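Local structure of 3-oxoacyl-[acyl-carrier-protein] synthase 2 (Rickettsia rickettsii, 4JGA) at residues G30-S35 with A102-E107; N86-S89 with I95-G98; K247-F252 with L332-E337. The protein probably catalyses the condensation of malonyl-acyl carrier protein with a growing acyl chain, the elongation step of fatty acid synthesis. One frame throughout, in Å; residues are numbered along the deposited sequence.

Interaction 1. Residues G30-S35 with A102-E107; sequences GLNVNS and ATEAVE
Asn32 and Val33 meet the carboxylate of Glu104, which reaches over from helix 93-109. Before them, Leu31 O lies 2.7 Å from a water that also hydrogen-bonds to Glu104 OE1. At Asn32 the aliphatic part does the touching, with Asn32 CB 3.4 Å from Glu104 OE2. The amide end turns away from Glu104, back over its own chain (chi1 59°). Val33 N donates directly to the carboxylate. The bond from Val33 N to Glu104 OE2 is nearly straight (2.9 Å, 169°) and uses the syn lone pair. Val33 CG2 lies 3.3 Å from Glu104 OE2. Glu104 can reach this far because its chain is extended, with CG anti to the backbone N (chi1 -176°). Leu25 N also bonds to OE1, so both oxygens are engaged. Asn34 N donates to a second water, which in turn donates a hydrogen bond to Glu104 OE2. Ser35 N (2.9 Å) and Ser35 OG (2.8 Å) both donate to Asn32 OD1, and these two bonds hold the Asn32 amide in place. Asn32 is thus the N-cap of helix 33-41, while Glu104 binds the first-turn N of Val33 and fastens that helix start to helix 93-109 in the N-terminal half of the thiolase-type fold.

Interaction 2. Residues N86-S89 with I95-G98; sequences NRLS and IHYG
The imidazole of His96 points its NE2 corner at the backbone of Leu88, with His96 NE2 2.9 Å from Leu88 O. Ser89 O also lies at the ring edge, in its plane, but farther off at 3.8 Å from His96 NE2. Leu88 adds an apolar side to the same meeting. Leu88 CD1 is 4.0 Å from His96 CD2, and the two side chains run past each other in opposite directions. Leu88 CD1 also packs on Ile95 CG2 at 4.0 Å, where the side chains cross at a slant. In Leu88, chi1 of -179° sets CG opposite the backbone N, and chi2 of 53° then turns CD1 to the histidine and Ile95. Here helix 85-89 meets the first turns of helix 93-109, two consecutive helices joined by a very short connection in the N-terminal half of the thiolase-type fold. One layer out, Ser89 OG donates to Asn86 O at 2.6 Å and ties the side chain back to its own helix. Leu167 of helix 163-172 touches both Leu88 and Ile95, and Leu76 lies against Ser89 and His96. Arg87 packs on Met292 of the second subunit.

Interaction 3. Residues K247-F252 with L332-E337; sequences KDRSGF and LGDGIE
Arg249 and Asp334 carry most of this contact. Arg249 comes from a loop and lays its chain beside the carboxylate of Asp334, on helix 331-345. The closest approach is between Arg249 CD and Asp334 OD2, at 3.3 Å. It is made by a methylene and not by the charged end. The salt bridge itself is long, with Arg249 NE 3.8 Å from Asp334 OD2. Arg249 NE also stands 3.8 Å from Asp334 CB. The two side chains pass in opposite directions, and the guanidinium and carboxylate planes are only 14° apart. CG of Arg249 lies between the backbone N and the carbonyl carbon (chi1 71°), and from there the chain runs straight out to NE, toward the start of the helix.

The contact joins the two halves of the thiolase-type fold. The loop of 247-252 belongs to the N-terminal half of the ketoacyl synthase, and helix 331-345 to the C-terminal half.

The main polar partners of both groups lie just beside the contact. Arg249 donates NE to Thr330 O, NH2 to Thr331 O and NH1 to Asp246 O, so its three nitrogens bind backbone carbonyls at the helix start and in its own loop. Asp334 receives Trp245 N on OD2 and Ser329 N on OD1. These bonds fix the rotation of both flat groups and hold the buried carboxylate in place. The side chain of Asp334 is about 11 Å from the bound potassium ion. A backbone bond between Gly251 and Ser329 adds a further tie between the loop and the residues leading into the helix.

The chain leaves strand 18-26 and enters helix 33-41, whose start is part of interaction 1. That contact closes a long loop when the chain arrives at residues 102-107. Interaction 2 falls within this span. It closes a much shorter turn between helix 85-89 and helix 93-109. Interactions 1 and 2 share helix 93-109, and their centres are about 15 Å apart. Interaction 3 follows later in the chain, in series with both and crossing neither. It closes a loop of about 80 residues that leads from the N-terminal half of the enzyme into the C-terminal half. It lies on the opposite side of the chain's centre, with its own centre about 31 and 35 Å from those of interactions 1 and 2.

Interaction 1. Residues G30-S35 with A102-E107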
# COMPACT_ATOMS: atom_id res chain seq x y z
N GLY A 30 9.09 13.53 20.79
CA GLY A 30 8.14 14.65 20.84
C GLY A 30 6.78 14.33 20.22
O GLY A 30 6.70 13.56 19.25
N LEU A 31 5.74 14.96 20.74
CA LEU A 31 4.35 14.72 20.30
C LEU A 31 3.91 15.66 19.18
O LEU A 31 2.79 15.58 18.71
CB LEU A 31 3.39 14.88 21.50
CG LEU A 31 3.69 13.99 22.69
CD1 LEU A 31 2.67 14.20 23.79
CD2 LEU A 31 3.72 12.53 22.27
N ASN A 32 4.79 16.57 18.78
CA ASN A 32 4.56 17.46 17.65
C ASN A 32 5.89 17.82 16.99
O ASN A 32 6.95 17.33 17.38
CB ASN A 32 3.79 18.70 18.08
CG ASN A 32 4.51 19.50 19.14
OD1 ASN A 32 5.74 19.55 19.20
ND2 ASN A 32 3.74 20.11 19.99
N VAL A 33 5.82 18.65 15.97
CA VAL A 33 7.03 19.00 15.22
C VAL A 33 8.02 19.79 16.09
O VAL A 33 9.21 19.50 16.08
CB VAL A 33 6.67 19.80 13.95
CG1 VAL A 33 7.93 20.35 13.29
CG2 VAL A 33 5.90 18.93 12.96
N ASN A 34 7.54 20.75 16.87
CA ASN A 34 8.45 21.66 17.56
C ASN A 34 9.23 20.96 18.64
O ASN A 34 10.42 21.13 18.74
CB ASN A 34 7.71 22.81 18.20
CG ASN A 34 7.22 23.80 17.19
OD1 ASN A 34 7.74 23.91 16.07
ND2 ASN A 34 6.19 24.53 17.56
N SER A 35 8.56 20.15 19.43
CA SER A 35 9.24 19.44 20.49
C SER A 35 10.18 18.37 19.89
O SER A 35 11.31 18.24 20.35
CB SER A 35 8.24 18.83 21.48
OG SER A 35 7.40 17.90 20.82
N ALA A 102 -1.24 13.88 10.92
CA ALA A 102 -1.94 14.49 9.81
C ALA A 102 -2.73 15.72 10.29
O ALA A 102 -2.81 16.71 9.59
CB ALA A 102 -2.87 13.51 9.16
N THR A 103 -3.29 15.63 11.48
CA THR A 103 -4.05 16.73 12.05
C THR A 103 -3.11 17.94 12.25
O THR A 103 -3.43 19.05 11.81
CB THR A 103 -4.72 16.34 13.37
OG1 THR A 103 -5.71 15.32 13.11
CG2 THR A 103 -5.37 17.57 14.02
N GLU A 104 -1.94 17.70 12.83
CA GLU A 104 -0.94 18.73 12.95
C GLU A 104 -0.54 19.33 11.56
O GLU A 104 -0.49 20.56 11.38
CB GLU A 104 0.29 18.21 13.70
CG GLU A 104 1.32 19.32 13.92
CD GLU A 104 2.62 18.88 14.57
OE1 GLU A 104 2.88 17.68 14.73
OE2 GLU A 104 3.43 19.80 14.89
N ALA A 105 -0.26 18.46 10.57
CA ALA A 105 0.14 18.92 9.26
C ALA A 105 -0.95 19.75 8.59
O ALA A 105 -0.68 20.82 8.05
CB ALA A 105 0.51 17.77 8.36
N VAL A 106 -2.19 19.26 8.62
CA VAL A 106 -3.28 19.95 7.99
C VAL A 106 -3.48 21.33 8.66
O VAL A 106 -3.54 22.32 7.96
CB VAL A 106 -4.59 19.15 8.04
CG1 VAL A 106 -5.77 20.04 7.63
CG2 VAL A 106 -4.49 17.97 7.11
N GLU A 107 -3.53 21.37 9.98
CA GLU A 107 -3.67 22.64 10.69
C GLU A 107 -2.47 23.57 10.43
O GLU A 107 -2.67 24.75 10.24
CB GLU A 107 -3.87 22.41 12.17
CG GLU A 107 -5.24 21.83 12.48
CD GLU A 107 -5.51 21.69 13.98
OE1 GLU A 107 -4.58 22.01 14.78
OE2 GLU A 107 -6.63 21.23 14.37
O HOH W 1 1.53 16.14 16.42
O HOH W 2 4.74 21.89 16.46

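Interaction 2. Residues N86-S89 with I95-G98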
# COMPACT_ATOMS: atom_id res chain seq x y z
N ASN A 86 -14.32 8.13 20.71
CA ASN A 86 -14.74 6.74 20.84
C ASN A 86 -14.38 5.88 19.60
O ASN A 86 -13.71 4.86 19.73
CB ASN A 86 -16.22 6.67 21.05
CG ASN A 86 -16.67 5.26 21.31
OD1 ASN A 86 -16.10 4.58 22.15
ND2 ASN A 86 -17.70 4.80 20.60
N ARG A 87 -14.80 6.33 18.42
CA ARG A 87 -14.49 5.60 17.20
C ARG A 87 -12.97 5.47 16.96
O ARG A 87 -12.48 4.40 16.57
CB ARG A 87 -15.17 6.26 16.00
CG ARG A 87 -14.60 5.76 14.67
CD ARG A 87 -15.15 6.49 13.45
NE ARG A 87 -14.63 7.85 13.37
CZ ARG A 87 -15.15 8.79 12.57
NH1 ARG A 87 -16.14 8.48 11.74
NH2 ARG A 87 -14.64 10.01 12.59
N LEU A 88 -12.23 6.56 17.17
CA LEU A 88 -10.82 6.55 16.89
C LEU A 88 -10.13 5.56 17.84
O LEU A 88 -9.15 4.90 17.45
CB LEU A 88 -10.21 7.97 17.02
CG LEU A 88 -8.71 8.09 16.75
CD1 LEU A 88 -8.36 7.49 15.39
CD2 LEU A 88 -8.20 9.53 16.78
N SER A 89 -10.65 5.47 19.07
CA SER A 89 -10.00 4.62 20.09
C SER A 89 -10.10 3.12 19.75
O SER A 89 -9.28 2.34 20.22
CB SER A 89 -10.57 4.87 21.48
OG SER A 89 -11.90 4.42 21.55
N ILE A 95 -2.95 4.03 13.44
CA ILE A 95 -3.94 5.00 12.97
C ILE A 95 -4.01 6.21 13.94
O ILE A 95 -4.13 7.34 13.49
CB ILE A 95 -5.31 4.34 12.74
CG1 ILE A 95 -5.20 3.42 11.52
CG2 ILE A 95 -6.38 5.41 12.56
CD1 ILE A 95 -6.36 2.46 11.31
N HIS A 96 -3.90 5.96 15.25
CA HIS A 96 -3.90 7.04 16.21
C HIS A 96 -2.72 7.98 15.90
O HIS A 96 -2.90 9.19 15.85
CB HIS A 96 -3.73 6.58 17.63
CG HIS A 96 -4.79 5.65 18.14
ND1 HIS A 96 -4.69 5.03 19.36
CD2 HIS A 96 -5.92 5.18 17.57
CE1 HIS A 96 -5.74 4.25 19.55
NE2 HIS A 96 -6.50 4.32 18.47
N TYR A 97 -1.54 7.42 15.72
CA TYR A 97 -0.36 8.22 15.47
C TYR A 97 -0.48 8.97 14.13
O TYR A 97 -0.15 10.15 14.05
CB TYR A 97 0.90 7.37 15.45
CG TYR A 97 1.20 6.61 16.73
CD1 TYR A 97 0.73 7.04 17.98
CD2 TYR A 97 1.97 5.46 16.69
CE1 TYR A 97 1.04 6.34 19.15
CE2 TYR A 97 2.29 4.76 17.84
CZ TYR A 97 1.81 5.19 19.06
OH TYR A 97 2.15 4.47 20.17
N GLY A 98 -0.97 8.28 13.12
CA GLY A 98 -1.16 8.83 11.76
C GLY A 98 -2.14 9.99 11.77
O GLY A 98 -1.88 11.03 11.19

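Interaction 3. Residues K247-F252 with L332-E337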
# COMPACT_ATOMS: atom_id res chain seq x y z
N LYS A 247 31.64 1.39 14.79
CA LYS A 247 32.21 0.05 14.78
C LYS A 247 31.49 -0.90 15.70
O LYS A 247 31.59 -2.10 15.48
CB LYS A 247 33.70 0.08 15.13
CG LYS A 247 34.54 0.55 13.96
CD LYS A 247 36.01 0.24 14.09
CE LYS A 247 36.77 0.85 12.93
NZ LYS A 247 38.22 0.75 13.12
N ASP A 248 30.83 -0.41 16.75
CA ASP A 248 30.12 -1.32 17.65
C ASP A 248 28.64 -1.50 17.29
O ASP A 248 27.88 -2.09 18.06
CB ASP A 248 30.26 -0.89 19.09
CG ASP A 248 30.20 -2.08 20.04
OD1 ASP A 248 30.76 -3.15 19.70
OD2 ASP A 248 29.61 -1.97 21.15
N ARG A 249 28.22 -1.02 16.11
CA ARG A 249 26.85 -1.23 15.68
C ARG A 249 26.57 -2.71 15.52
O ARG A 249 27.46 -3.47 15.19
CB ARG A 249 26.57 -0.49 14.37
CG ARG A 249 27.25 -1.12 13.16
CD ARG A 249 27.17 -0.17 11.98
NE ARG A 249 27.75 -0.79 10.81
CZ ARG A 249 29.06 -0.94 10.59
NH1 ARG A 249 29.97 -0.49 11.45
NH2 ARG A 249 29.44 -1.56 9.49
N SER A 250 25.34 -3.13 15.81
CA SER A 250 24.95 -4.54 15.68
C SER A 250 23.44 -4.75 15.43
O SER A 250 22.88 -5.78 15.85
CB SER A 250 25.38 -5.31 16.92
OG SER A 250 24.67 -4.91 18.08
N GLY A 251 22.81 -3.81 14.72
CA GLY A 251 21.42 -3.94 14.37
C GLY A 251 20.62 -2.71 14.75
O GLY A 251 21.05 -1.88 15.58
N PHE A 252 19.45 -2.59 14.10
CA PHE A 252 18.60 -1.45 14.36
C PHE A 252 17.76 -1.59 15.64
O PHE A 252 17.67 -2.67 16.23
CB PHE A 252 17.77 -1.02 13.12
CG PHE A 252 16.64 -1.92 12.68
CD1 PHE A 252 15.39 -1.87 13.30
CD2 PHE A 252 16.75 -2.65 11.50
CE1 PHE A 252 14.35 -2.64 12.85
CE2 PHE A 252 15.68 -3.41 11.03
CZ PHE A 252 14.48 -3.42 11.72
N LEU A 332 25.91 -4.54 7.71
CA LEU A 332 25.97 -4.53 6.24
C LEU A 332 25.31 -3.31 5.64
O LEU A 332 25.92 -2.61 4.83
CB LEU A 332 25.36 -5.82 5.62
CG LEU A 332 26.06 -7.15 6.03
CD1 LEU A 332 25.27 -8.36 5.54
CD2 LEU A 332 27.49 -7.17 5.52
N GLY A 333 24.08 -3.04 6.05
CA GLY A 333 23.31 -1.90 5.52
C GLY A 333 24.02 -0.56 5.63
O GLY A 333 24.06 0.21 4.65
N ASP A 334 24.56 -0.25 6.80
CA ASP A 334 25.20 1.07 6.98
C ASP A 334 26.39 1.17 6.02
O ASP A 334 26.61 2.19 5.42
CB ASP A 334 25.72 1.28 8.40
CG ASP A 334 24.62 1.55 9.42
OD1 ASP A 334 23.41 1.42 9.14
OD2 ASP A 334 25.02 1.86 10.57
N GLY A 335 27.15 0.09 5.88
CA GLY A 335 28.34 0.09 5.04
C GLY A 335 28.00 0.20 3.57
O GLY A 335 28.67 0.88 2.82
N ILE A 336 26.93 -0.49 3.17
CA ILE A 336 26.47 -0.44 1.80
C ILE A 336 26.01 0.97 1.42
O ILE A 336 26.38 1.48 0.33
CB ILE A 336 25.37 -1.48 1.56
CG1 ILE A 336 26.00 -2.88 1.58
CG2 ILE A 336 24.67 -1.24 0.25
CD1 ILE A 336 24.99 -3.99 1.84
N GLU A 337 25.24 1.59 2.30
CA GLU A 337 24.77 2.96 2.07
C GLU A 337 25.95 3.92 2.04
O GLU A 337 26.06 4.77 1.17
CB GLU A 337 23.76 3.41 3.12
CG GLU A 337 23.25 4.82 2.84
CD GLU A 337 22.14 5.25 3.78
OE1 GLU A 337 22.08 4.71 4.89
OE2 GLU A 337 21.34 6.15 3.41